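Oligopeptide ABC transporter, periplasmic oligopeptide-binding protein, putative (Thermotoga maritima MSB8, PDB 5IPW) probably binds oligopeptides in the periplasm and hands them to an ABC transporter for uptake. Local coordinates at residues A[528-533]-A[554-559]; A[63-68]-A[277-282]; A[473-478]-A[490-495]. One frame throughout, in Å; residues are numbered along the deposited sequence.

Contact 1: residues A[528-533]-A[554-559]; sequences YYIDKN and RLVDLY
Arg-554, on helix 550-564, meets Tyr-529 of helix 523-534 at the phenolic oxygen, NH1 lying 3.5 Å from OH. The CB of Arg-554 heads away from the neighbouring helix, and the bends of its chain at chi2 and chi3 bring the guanidinium back. There NH1 makes a salt bridge with Asp-557 OD2 one turn on, while NH2 pairs with Glu-550 a turn earlier. Leu-555, like Leu-558, packs instead on helix 568-584. Val-556 makes the apolar contacts. Its CG1 sits 3.6 Å from Ile-530 CG1 and also approaches Tyr-529 CD1, at 4.3 Å, so one methyl serves both residues. With CG1 placed opposite the backbone N (chi1 175°), that methyl faces the other helix. Asp-557 takes the hydrogen bond: Tyr-529 OH donates to its OD2 over 2.8 Å, on the syn side and only a little out of the carboxylate plane. Ring and carboxylate are turned 61° apart, and OD1 lies in the ring plane at its edge, 3.9 Å from Tyr-529 CE1. Asn-533 ND2 stands 3.2 Å above one face of the ring, toward the rim, and Tyr-553 stacks on it. Two helices held well apart, their axes 10.9 Å from each other and crossing at -54°, are thus joined by one long side chain beside a small apolar contact. Cut back to an alanine, Tyr-529 would probably leave Asp-557 OD2 without its donor from the other helix and Val-556 CG1 with less apolar cover. With the phenol and the guanidinium both gripping OD2, the aspartate is likely to be held in its ionised form, and the salt bridge along one helix probably helps to orient the acceptor used by the other.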
loop_
_atom_site.group_PDB
_atom_site.type_symbol
_atom_site.label_atom_id
_atom_site.label_comp_id
_atom_site.label_asym_id
_atom_site.label_seq_id
_atom_site.Cartn_x
_atom_site.Cartn_y
_atom_site.Cartn_z
ATOM N N TYR A 528 11.473 10.571 24.876
ATOM C CA TYR A 528 11.507 10.597 26.343
ATOM C C TYR A 528 10.192 10.069 26.943
ATOM O O TYR A 528 10.205 9.325 27.928
ATOM C CB TYR A 528 11.833 12.021 26.838
ATOM C CG TYR A 528 11.760 12.225 28.341
ATOM C CD1 TYR A 528 12.389 11.344 29.221
ATOM C CD2 TYR A 528 11.082 13.317 28.882
ATOM C CE1 TYR A 528 12.328 11.529 30.593
ATOM C CE2 TYR A 528 11.016 13.513 30.255
ATOM C CZ TYR A 528 11.641 12.613 31.106
ATOM O OH TYR A 528 11.585 12.789 32.470
ATOM N N TYR A 529 9.071 10.424 26.317
ATOM C CA TYR A 529 7.745 10.025 26.786
ATOM C C TYR A 529 7.518 8.525 26.642
ATOM O O TYR A 529 7.147 7.848 27.596
ATOM C CB TYR A 529 6.684 10.778 25.995
ATOM C CG TYR A 529 5.258 10.466 26.378
ATOM C CD1 TYR A 529 4.598 9.361 25.851
ATOM C CD2 TYR A 529 4.558 11.294 27.249
ATOM C CE1 TYR A 529 3.285 9.082 26.189
ATOM C CE2 TYR A 529 3.245 11.027 27.592
ATOM C CZ TYR A 529 2.610 9.921 27.060
ATOM O OH TYR A 529 1.302 9.653 27.403
ATOM N N ILE A 530 7.729 8.019 25.435
ATOM C CA ILE A 530 7.542 6.599 25.152
ATOM C C ILE A 530 8.412 5.784 26.095
ATOM O O ILE A 530 7.941 4.833 26.715
ATOM C CB ILE A 530 7.889 6.259 23.685
ATOM C CG1 ILE A 530 6.873 6.897 22.734
ATOM C CG2 ILE A 530 7.905 4.750 23.461
ATOM C CD1 ILE A 530 7.354 7.005 21.303
ATOM N N ASP A 531 9.681 6.171 26.202
ATOM C CA ASP A 531 10.623 5.477 27.081
ATOM C C ASP A 531 10.157 5.446 28.536
ATOM O O ASP A 531 10.263 4.415 29.201
ATOM C CB ASP A 531 12.030 6.093 26.997
ATOM C CG ASP A 531 13.011 5.231 26.213
ATOM O OD1 ASP A 531 12.584 4.290 25.506
ATOM O OD2 ASP A 531 14.227 5.493 26.315
ATOM N N LYS A 532 9.644 6.573 29.023
ATOM C CA LYS A 532 9.188 6.665 30.409
ATOM C C LYS A 532 7.923 5.841 30.639
ATOM O O LYS A 532 7.939 4.872 31.394
ATOM C CB LYS A 532 8.952 8.127 30.813
ATOM C CG LYS A 532 8.558 8.313 32.273
ATOM C CD LYS A 532 8.435 9.780 32.647
ATOM C CE LYS A 532 7.811 9.947 34.023
ATOM N NZ LYS A 532 7.635 11.381 34.379
ATOM N N ASN A 533 6.841 6.215 29.966
ATOM C CA ASN A 533 5.524 5.651 30.252
ATOM C C ASN A 533 5.296 4.265 29.664
ATOM O O ASN A 533 4.940 3.335 30.383
ATOM C CB ASN A 533 4.431 6.595 29.759
ATOM C CG ASN A 533 4.561 7.984 30.348
ATOM O OD1 ASN A 533 5.504 8.272 31.083
ATOM N ND2 ASN A 533 3.615 8.853 30.024
ATOM N N ARG A 554 -0.972 12.166 23.452
ATOM C CA ARG A 554 -2.157 11.320 23.360
ATOM C C ARG A 554 -2.114 10.444 22.108
ATOM O O ARG A 554 -2.376 9.240 22.176
ATOM C CB ARG A 554 -3.431 12.188 23.378
ATOM C CG ARG A 554 -4.541 11.676 24.291
ATOM C CD ARG A 554 -4.036 11.273 25.674
ATOM N NE ARG A 554 -2.994 12.173 26.181
ATOM C CZ ARG A 554 -2.090 11.853 27.108
ATOM N NH1 ARG A 554 -2.068 10.643 27.661
ATOM N NH2 ARG A 554 -1.190 12.753 27.487
ATOM N N LEU A 555 -1.778 11.052 20.970
ATOM C CA LEU A 555 -1.605 10.313 19.711
ATOM C C LEU A 555 -0.622 9.152 19.842
ATOM O O LEU A 555 -0.786 8.126 19.188
ATOM C CB LEU A 555 -1.143 11.240 18.585
ATOM C CG LEU A 555 -2.224 12.071 17.906
ATOM C CD1 LEU A 555 -1.590 13.103 16.990
ATOM C CD2 LEU A 555 -3.189 11.197 17.121
ATOM N N VAL A 556 0.397 9.313 20.683
ATOM C CA VAL A 556 1.336 8.227 20.947
ATOM C C VAL A 556 0.594 7.090 21.631
ATOM O O VAL A 556 0.675 5.946 21.193
ATOM C CB VAL A 556 2.518 8.676 21.832
ATOM C CG1 VAL A 556 3.416 7.500 22.180
ATOM C CG2 VAL A 556 3.328 9.763 21.137
ATOM N N ASP A 557 -0.133 7.418 22.698
ATOM C CA ASP A 557 -0.897 6.431 23.468
ATOM C C ASP A 557 -1.836 5.627 22.577
ATOM O O ASP A 557 -1.925 4.399 22.700
ATOM C CB ASP A 557 -1.709 7.120 24.569
ATOM C CG ASP A 557 -0.842 7.638 25.699
ATOM O OD1 ASP A 557 0.018 6.874 26.188
ATOM O OD2 ASP A 557 -1.030 8.806 26.099
ATOM N N LEU A 558 -2.522 6.335 21.683
ATOM C CA LEU A 558 -3.400 5.707 20.704
ATOM C C LEU A 558 -2.652 4.681 19.861
ATOM O O LEU A 558 -3.114 3.548 19.710
ATOM C CB LEU A 558 -4.040 6.760 19.791
ATOM C CG LEU A 558 -5.062 7.717 20.419
ATOM C CD1 LEU A 558 -5.663 8.615 19.349
ATOM C CD2 LEU A 558 -6.167 6.966 21.149
ATOM N N TYR A 559 -1.497 5.069 19.322
ATOM C CA TYR A 559 -0.737 4.158 18.472
ATOM C C TYR A 559 -0.362 2.879 19.202
ATOM O O TYR A 559 -0.515 1.787 18.661
ATOM C CB TYR A 559 0.541 4.789 17.922
ATOM C CG TYR A 559 1.315 3.783 17.108
ATOM C CD1 TYR A 559 0.909 3.449 15.820
ATOM C CD2 TYR A 559 2.405 3.112 17.650
ATOM C CE1 TYR A 559 1.588 2.500 15.082
ATOM C CE2 TYR A 559 3.089 2.163 16.920
ATOM C CZ TYR A 559 2.675 1.859 15.638
ATOM O OH TYR A 559 3.356 0.915 14.911
#

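Contact 2: residues A[63-68]-A[277-282]; sequences WRRVWK and VRHEYV
Trp-63 to Trp-67 pairs with Val-277 to Tyr-281 as two parallel strands, in a mixed sheet where strand 62-67 lies at one margin. Trp-63 O accepts from Arg-278 N (2.9 Å) and Arg-278 O from Arg-65 N (2.8 Å); Glu-280 N then donates to Arg-65 O, Trp-67 N to Glu-280 O, and Val-282 N to Trp-67 O. On the face bearing Arg-65, His-279 and Trp-67, the side chains overlap. Arg-65 CB rests over the imidazole, 4.0 Å from its centroid, and His-279 CB lies over the five-membered ring of Trp-67. The imidazole itself turns its edge to the indole, planes 62° apart. Trp-67 reaches this place with CG between its backbone N and carbonyl carbon (chi1 79°). Helix 73-80 packs on this face through Ile-76 and Leu-79, and Tyr-253 stacks on Trp-67. Across the sheet, helix 285-293 meets Val-66 and Val-282, while Arg-64, salt-bridged to Asp-298, runs alongside Arg-278, which makes a cation-pi contact with Phe-252. Beside the imidazole, Arg-65 NH1 sends a weak but straight bond to His-279 NE2, 3.5 Å long with 172° at the hydrogen.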
loop_
_atom_site.group_PDB
_atom_site.type_symbol
_atom_site.label_atom_id
_atom_site.label_comp_id
_atom_site.label_asym_id
_atom_site.label_seq_id
_atom_site.Cartn_x
_atom_site.Cartn_y
_atom_site.Cartn_z
ATOM N N TRP A 63 -4.226 -12.329 -22.079
ATOM C CA TRP A 63 -4.268 -10.988 -21.553
ATOM C C TRP A 63 -2.948 -10.309 -21.914
ATOM O O TRP A 63 -1.888 -10.653 -21.371
ATOM C CB TRP A 63 -4.501 -11.080 -20.034
ATOM C CG TRP A 63 -4.372 -9.839 -19.216
ATOM C CD1 TRP A 63 -4.200 -8.550 -19.647
ATOM C CD2 TRP A 63 -4.444 -9.777 -17.794
ATOM N NE1 TRP A 63 -4.135 -7.689 -18.564
ATOM C CE2 TRP A 63 -4.291 -8.423 -17.419
ATOM C CE3 TRP A 63 -4.631 -10.740 -16.794
ATOM C CZ2 TRP A 63 -4.311 -8.017 -16.090
ATOM C CZ3 TRP A 63 -4.643 -10.338 -15.482
ATOM C CH2 TRP A 63 -4.486 -8.986 -15.136
ATOM N N ARG A 64 -3.032 -9.345 -22.831
ATOM C CA ARG A 64 -1.866 -8.629 -23.326
ATOM C C ARG A 64 -1.515 -7.450 -22.447
ATOM O O ARG A 64 -2.337 -6.558 -22.235
ATOM C CB ARG A 64 -2.112 -8.127 -24.750
ATOM C CG ARG A 64 -2.410 -9.242 -25.747
ATOM C CD ARG A 64 -2.887 -8.686 -27.074
ATOM N NE ARG A 64 -4.160 -7.988 -26.920
ATOM C CZ ARG A 64 -4.682 -7.141 -27.800
ATOM N NH1 ARG A 64 -4.058 -6.863 -28.945
ATOM N NH2 ARG A 64 -5.848 -6.564 -27.534
ATOM N N ARG A 65 -0.284 -7.459 -21.939
ATOM C CA ARG A 65 0.271 -6.319 -21.225
ATOM C C ARG A 65 1.648 -5.982 -21.788
ATOM O O ARG A 65 2.147 -6.646 -22.706
ATOM C CB ARG A 65 0.419 -6.640 -19.740
ATOM C CG ARG A 65 -0.827 -7.137 -19.034
ATOM C CD ARG A 65 -0.535 -7.367 -17.550
ATOM N NE ARG A 65 -1.142 -6.346 -16.696
ATOM C CZ ARG A 65 -0.515 -5.618 -15.772
ATOM N NH1 ARG A 65 0.777 -5.766 -15.530
ATOM N NH2 ARG A 65 -1.203 -4.728 -15.062
ATOM N N VAL A 66 2.270 -4.960 -21.216
ATOM C CA VAL A 66 3.642 -4.604 -21.551
ATOM C C VAL A 66 4.448 -4.352 -20.278
ATOM O O VAL A 66 3.925 -3.804 -19.306
ATOM C CB VAL A 66 3.705 -3.349 -22.466
ATOM C CG1 VAL A 66 3.014 -3.620 -23.789
ATOM C CG2 VAL A 66 3.086 -2.134 -21.800
ATOM N N TRP A 67 5.720 -4.745 -20.293
ATOM C CA TRP A 67 6.634 -4.439 -19.178
ATOM C C TRP A 67 8.049 -4.047 -19.637
ATOM O O TRP A 67 8.408 -4.177 -20.814
ATOM C CB TRP A 67 6.687 -5.614 -18.195
ATOM C CG TRP A 67 7.552 -6.779 -18.605
ATOM C CD1 TRP A 67 7.810 -7.223 -19.872
ATOM C CD2 TRP A 67 8.240 -7.672 -17.723
ATOM N NE1 TRP A 67 8.627 -8.326 -19.833
ATOM C CE2 TRP A 67 8.907 -8.623 -18.525
ATOM C CE3 TRP A 67 8.361 -7.757 -16.331
ATOM C CZ2 TRP A 67 9.685 -9.646 -17.982
ATOM C CZ3 TRP A 67 9.136 -8.773 -15.789
ATOM C CH2 TRP A 67 9.791 -9.703 -16.615
ATOM N N LYS A 68 8.842 -3.582 -18.677
ATOM C CA LYS A 68 10.219 -3.135 -18.916
ATOM C C LYS A 68 11.275 -4.216 -18.614
ATOM O O LYS A 68 12.392 -3.901 -18.196
ATOM C CB LYS A 68 10.487 -1.883 -18.078
ATOM C CG LYS A 68 9.665 -0.685 -18.524
ATOM C CD LYS A 68 9.838 0.496 -17.588
ATOM C CE LYS A 68 9.133 1.723 -18.137
ATOM N NZ LYS A 68 9.117 2.825 -17.143
ATOM N N VAL A 277 -1.347 -14.840 -19.670
ATOM C CA VAL A 277 -1.096 -13.410 -19.643
ATOM C C VAL A 277 0.313 -13.191 -20.168
ATOM O O VAL A 277 1.268 -13.788 -19.673
ATOM C CB VAL A 277 -1.349 -12.758 -18.255
ATOM C CG1 VAL A 277 -1.225 -13.758 -17.127
ATOM C CG2 VAL A 277 -0.439 -11.557 -18.017
ATOM N N ARG A 278 0.419 -12.362 -21.208
ATOM C CA ARG A 278 1.694 -12.131 -21.872
ATOM C C ARG A 278 2.128 -10.676 -21.780
ATOM O O ARG A 278 1.364 -9.759 -22.078
ATOM C CB ARG A 278 1.657 -12.646 -23.323
ATOM C CG ARG A 278 1.503 -11.630 -24.447
ATOM C CD ARG A 278 1.106 -12.350 -25.730
ATOM N NE ARG A 278 1.839 -11.920 -26.918
ATOM C CZ ARG A 278 1.526 -10.886 -27.703
ATOM N NH1 ARG A 278 0.493 -10.100 -27.444
ATOM N NH2 ARG A 278 2.272 -10.625 -28.766
ATOM N N HIS A 279 3.357 -10.484 -21.320
ATOM C CA HIS A 279 3.982 -9.169 -21.288
ATOM C C HIS A 279 4.966 -9.059 -22.444
ATOM O O HIS A 279 5.807 -9.948 -22.637
ATOM C CB HIS A 279 4.724 -8.956 -19.975
ATOM C CG HIS A 279 3.826 -8.868 -18.783
ATOM N ND1 HIS A 279 3.133 -9.952 -18.293
ATOM C CD2 HIS A 279 3.519 -7.827 -17.975
ATOM C CE1 HIS A 279 2.426 -9.582 -17.243
ATOM N NE2 HIS A 279 2.650 -8.300 -17.023
ATOM N N GLU A 280 4.838 -7.985 -23.221
ATOM C CA GLU A 280 5.842 -7.629 -24.211
ATOM C C GLU A 280 6.893 -6.718 -23.588
ATOM O O GLU A 280 6.553 -5.737 -22.916
ATOM C CB GLU A 280 5.201 -6.932 -25.404
ATOM C CG GLU A 280 6.156 -6.769 -26.581
ATOM C CD GLU A 280 5.480 -6.296 -27.853
ATOM O OE1 GLU A 280 4.241 -6.421 -27.989
ATOM O OE2 GLU A 280 6.211 -5.802 -28.729
ATOM N N TYR A 281 8.170 -7.043 -23.798
ATOM C CA TYR A 281 9.237 -6.132 -23.397
ATOM C C TYR A 281 9.120 -4.843 -24.222
ATOM O O TYR A 281 8.924 -4.880 -25.434
ATOM C CB TYR A 281 10.644 -6.740 -23.565
ATOM C CG TYR A 281 11.735 -5.716 -23.281
ATOM C CD1 TYR A 281 12.200 -5.506 -21.986
ATOM C CD2 TYR A 281 12.259 -4.919 -24.303
ATOM C CE1 TYR A 281 13.172 -4.553 -21.714
ATOM C CE2 TYR A 281 13.229 -3.961 -24.045
ATOM C CZ TYR A 281 13.683 -3.779 -22.751
ATOM O OH TYR A 281 14.647 -2.824 -22.497
ATOM N N VAL A 282 9.224 -3.709 -23.547
ATOM C CA VAL A 282 9.191 -2.424 -24.210
ATOM C C VAL A 282 10.332 -1.555 -23.695
ATOM O O VAL A 282 10.782 -1.703 -22.557
ATOM C CB VAL A 282 7.841 -1.699 -24.018
ATOM C CG1 VAL A 282 6.725 -2.460 -24.715
ATOM C CG2 VAL A 282 7.525 -1.490 -22.542
#

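Contact 3: residues A[473-478]-A[490-495]; sequences LERSLF and MVWNMD
Glu-474 OE2, gripped by two donors, caps the helix that presses Phe-478 against Met-490 and Trp-492. Ser-476 OG donates to its syn lone pair at 2.8 Å, and Ser-476 N reaches the same OE2 at 2.7 Å from above the carboxylate plane. A weak bond from Leu-477 N to OE1 adds to this N-cap, which ties down the first turn. One turn later the aromatic contact begins. Phe-478 has CG opposite its backbone N (chi1 -179°), which sends the ring toward strand 489-494, and three consecutive residues of the strand receive it. Met-490 SD lies over one face, 4.0 Å from the ring centroid, a Met-aromatic contact; its CE continues past the ring to the backbone O of Phe-478. Val-491 O comes to the ring edge near its plane, 3.5 Å from Phe-478 CZ. Trp-492 meets the ring obliquely, CE3 to Phe-478 CE2 at 3.9 Å, the two planes only 24° apart but slid so far that they barely overlap. The indole also touches Arg-475: Trp-492 CH2 sits 3.9 Å above the centre of the guanidinium face, with the planes inclined at 51°. Phe-517 approaches the indole edge-to-face, and Thr-446 touches both Phe-478 and Trp-492. Here the start of helix 475-484 meets the strand by aromatic and sulfur contacts, with the guanidinium of Arg-475 against the far end of the indole. The helix joins strand 467-472 to strand 489-494, parallel strands separated in the sheet by 440-445, and the contact is the packing of a beta-alpha-beta crossover.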
loop_
_atom_site.group_PDB
_atom_site.type_symbol
_atom_site.label_atom_id
_atom_site.label_comp_id
_atom_site.label_asym_id
_atom_site.label_seq_id
_atom_site.Cartn_x
_atom_site.Cartn_y
_atom_site.Cartn_z
ATOM N N LEU A 473 15.179 24.000 -2.032
ATOM C CA LEU A 473 16.473 23.434 -1.687
ATOM C C LEU A 473 16.680 22.100 -2.368
ATOM O O LEU A 473 15.731 21.362 -2.632
ATOM C CB LEU A 473 16.599 23.247 -0.172
ATOM C CG LEU A 473 16.189 24.432 0.708
ATOM C CD1 LEU A 473 16.400 24.089 2.177
ATOM C CD2 LEU A 473 16.955 25.690 0.325
ATOM N N GLU A 474 17.939 21.799 -2.645
ATOM C CA GLU A 474 18.333 20.478 -3.100
ATOM C C GLU A 474 17.995 19.417 -2.023
ATOM O O GLU A 474 18.107 19.673 -0.826
ATOM C CB GLU A 474 19.822 20.509 -3.471
ATOM C CG GLU A 474 20.481 19.161 -3.701
ATOM C CD GLU A 474 21.129 18.609 -2.450
ATOM O OE1 GLU A 474 21.785 19.380 -1.713
ATOM O OE2 GLU A 474 20.984 17.394 -2.207
ATOM N N ARG A 475 17.560 18.243 -2.479
ATOM C CA ARG A 475 17.051 17.152 -1.624
ATOM C C ARG A 475 17.777 16.963 -0.282
ATOM O O ARG A 475 17.150 16.979 0.774
ATOM C CB ARG A 475 17.104 15.827 -2.401
ATOM C CG ARG A 475 16.229 14.709 -1.847
ATOM C CD ARG A 475 14.780 14.877 -2.273
ATOM N NE ARG A 475 14.083 13.597 -2.393
ATOM C CZ ARG A 475 12.851 13.445 -2.884
ATOM N NH1 ARG A 475 12.148 14.496 -3.311
ATOM N NH2 ARG A 475 12.313 12.231 -2.950
ATOM N N SER A 476 19.090 16.760 -0.327
ATOM C CA SER A 476 19.850 16.441 0.880
ATOM C C SER A 476 20.012 17.634 1.824
ATOM O O SER A 476 20.109 17.443 3.034
ATOM C CB SER A 476 21.225 15.852 0.537
ATOM O OG SER A 476 22.175 16.871 0.280
ATOM N N LEU A 477 20.057 18.849 1.278
ATOM C CA LEU A 477 20.133 20.046 2.113
ATOM C C LEU A 477 18.802 20.265 2.823
ATOM O O LEU A 477 18.768 20.610 4.002
ATOM C CB LEU A 477 20.499 21.286 1.284
ATOM C CG LEU A 477 20.720 22.586 2.082
ATOM C CD1 LEU A 477 21.952 22.496 2.970
ATOM C CD2 LEU A 477 20.841 23.783 1.154
ATOM N N PHE A 478 17.719 20.073 2.077
ATOM C CA PHE A 478 16.355 20.071 2.607
ATOM C C PHE A 478 16.248 19.173 3.838
ATOM O O PHE A 478 15.682 19.573 4.852
ATOM C CB PHE A 478 15.409 19.586 1.497
ATOM C CG PHE A 478 13.952 19.556 1.873
ATOM C CD1 PHE A 478 13.154 20.683 1.720
ATOM C CD2 PHE A 478 13.362 18.385 2.318
ATOM C CE1 PHE A 478 11.806 20.652 2.042
ATOM C CE2 PHE A 478 12.017 18.347 2.640
ATOM C CZ PHE A 478 11.237 19.482 2.505
ATOM N N MET A 490 7.988 23.459 6.391
ATOM C CA MET A 490 8.385 22.414 5.444
ATOM C C MET A 490 7.166 21.872 4.706
ATOM O O MET A 490 6.166 21.496 5.340
ATOM C CB MET A 490 9.015 21.239 6.202
ATOM C CG MET A 490 10.371 21.511 6.825
ATOM S SD MET A 490 11.674 21.518 5.588
ATOM C CE MET A 490 13.127 21.466 6.616
ATOM N N VAL A 491 7.245 21.802 3.377
ATOM C CA VAL A 491 6.195 21.133 2.605
ATOM C C VAL A 491 6.652 19.747 2.144
ATOM O O VAL A 491 7.826 19.523 1.809
ATOM C CB VAL A 491 5.654 21.970 1.401
ATOM C CG1 VAL A 491 5.690 23.465 1.699
ATOM C CG2 VAL A 491 6.391 21.656 0.108
ATOM N N TRP A 492 5.698 18.825 2.135
ATOM C CA TRP A 492 5.911 17.469 1.646
ATOM C C TRP A 492 4.558 16.933 1.212
ATOM O O TRP A 492 3.519 17.447 1.645
ATOM C CB TRP A 492 6.475 16.593 2.764
ATOM C CG TRP A 492 7.083 15.293 2.316
ATOM C CD1 TRP A 492 6.573 14.035 2.495
ATOM C CD2 TRP A 492 8.334 15.123 1.649
ATOM N NE1 TRP A 492 7.429 13.098 1.972
ATOM C CE2 TRP A 492 8.518 13.741 1.447
ATOM C CE3 TRP A 492 9.319 16.007 1.201
ATOM C CZ2 TRP A 492 9.640 13.227 0.812
ATOM C CZ3 TRP A 492 10.431 15.492 0.572
ATOM C CH2 TRP A 492 10.582 14.118 0.380
ATOM N N ASN A 493 4.562 15.907 0.365
ATOM C CA ASN A 493 3.319 15.231 0.009
ATOM C C ASN A 493 2.803 14.469 1.213
ATOM O O ASN A 493 3.413 14.490 2.278
ATOM C CB ASN A 493 3.518 14.290 -1.177
ATOM C CG ASN A 493 4.461 13.140 -0.865
ATOM O OD1 ASN A 493 4.236 12.363 0.067
ATOM N ND2 ASN A 493 5.527 13.029 -1.646
ATOM N N MET A 494 1.675 13.797 1.048
ATOM C CA MET A 494 1.165 12.941 2.099
ATOM C C MET A 494 0.609 11.663 1.494
ATOM O O MET A 494 -0.595 11.441 1.488
ATOM C CB MET A 494 0.098 13.678 2.896
ATOM C CG MET A 494 -0.339 12.960 4.159
ATOM S SD MET A 494 -2.048 13.354 4.541
ATOM C CE MET A 494 -2.268 12.387 6.032
ATOM N N ASP A 495 1.503 10.828 0.982
ATOM C CA ASP A 495 1.118 9.521 0.439
ATOM C C ASP A 495 0.842 8.527 1.561
ATOM O O ASP A 495 0.915 8.878 2.734
ATOM C CB ASP A 495 2.178 8.992 -0.543
ATOM C CG ASP A 495 3.584 9.002 0.038
ATOM O OD1 ASP A 495 3.743 9.261 1.252
ATOM O OD2 ASP A 495 4.539 8.769 -0.734
#

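Contacts 1 and 3 are the closer pair, though they do not touch: their centres are 27 Å apart and their nearest atoms about 11 Å, and strand 489-494 of contact 3 is followed in the chain by helix 523-534 of contact 1. Contact 2 stands well away, its nearest atoms about 17 Å from contact 3 and about 31 Å from contact 1, which lies on the opposite side of the chain's centre. Contacts 2 and 3 use different sheets, and contact 1 joins two helices. Such separation is consistent with the two-lobed build of this family, whose relatives hold peptide between lobes. The three illustrate strand pairing, crossover packing and helix crossing within one chain.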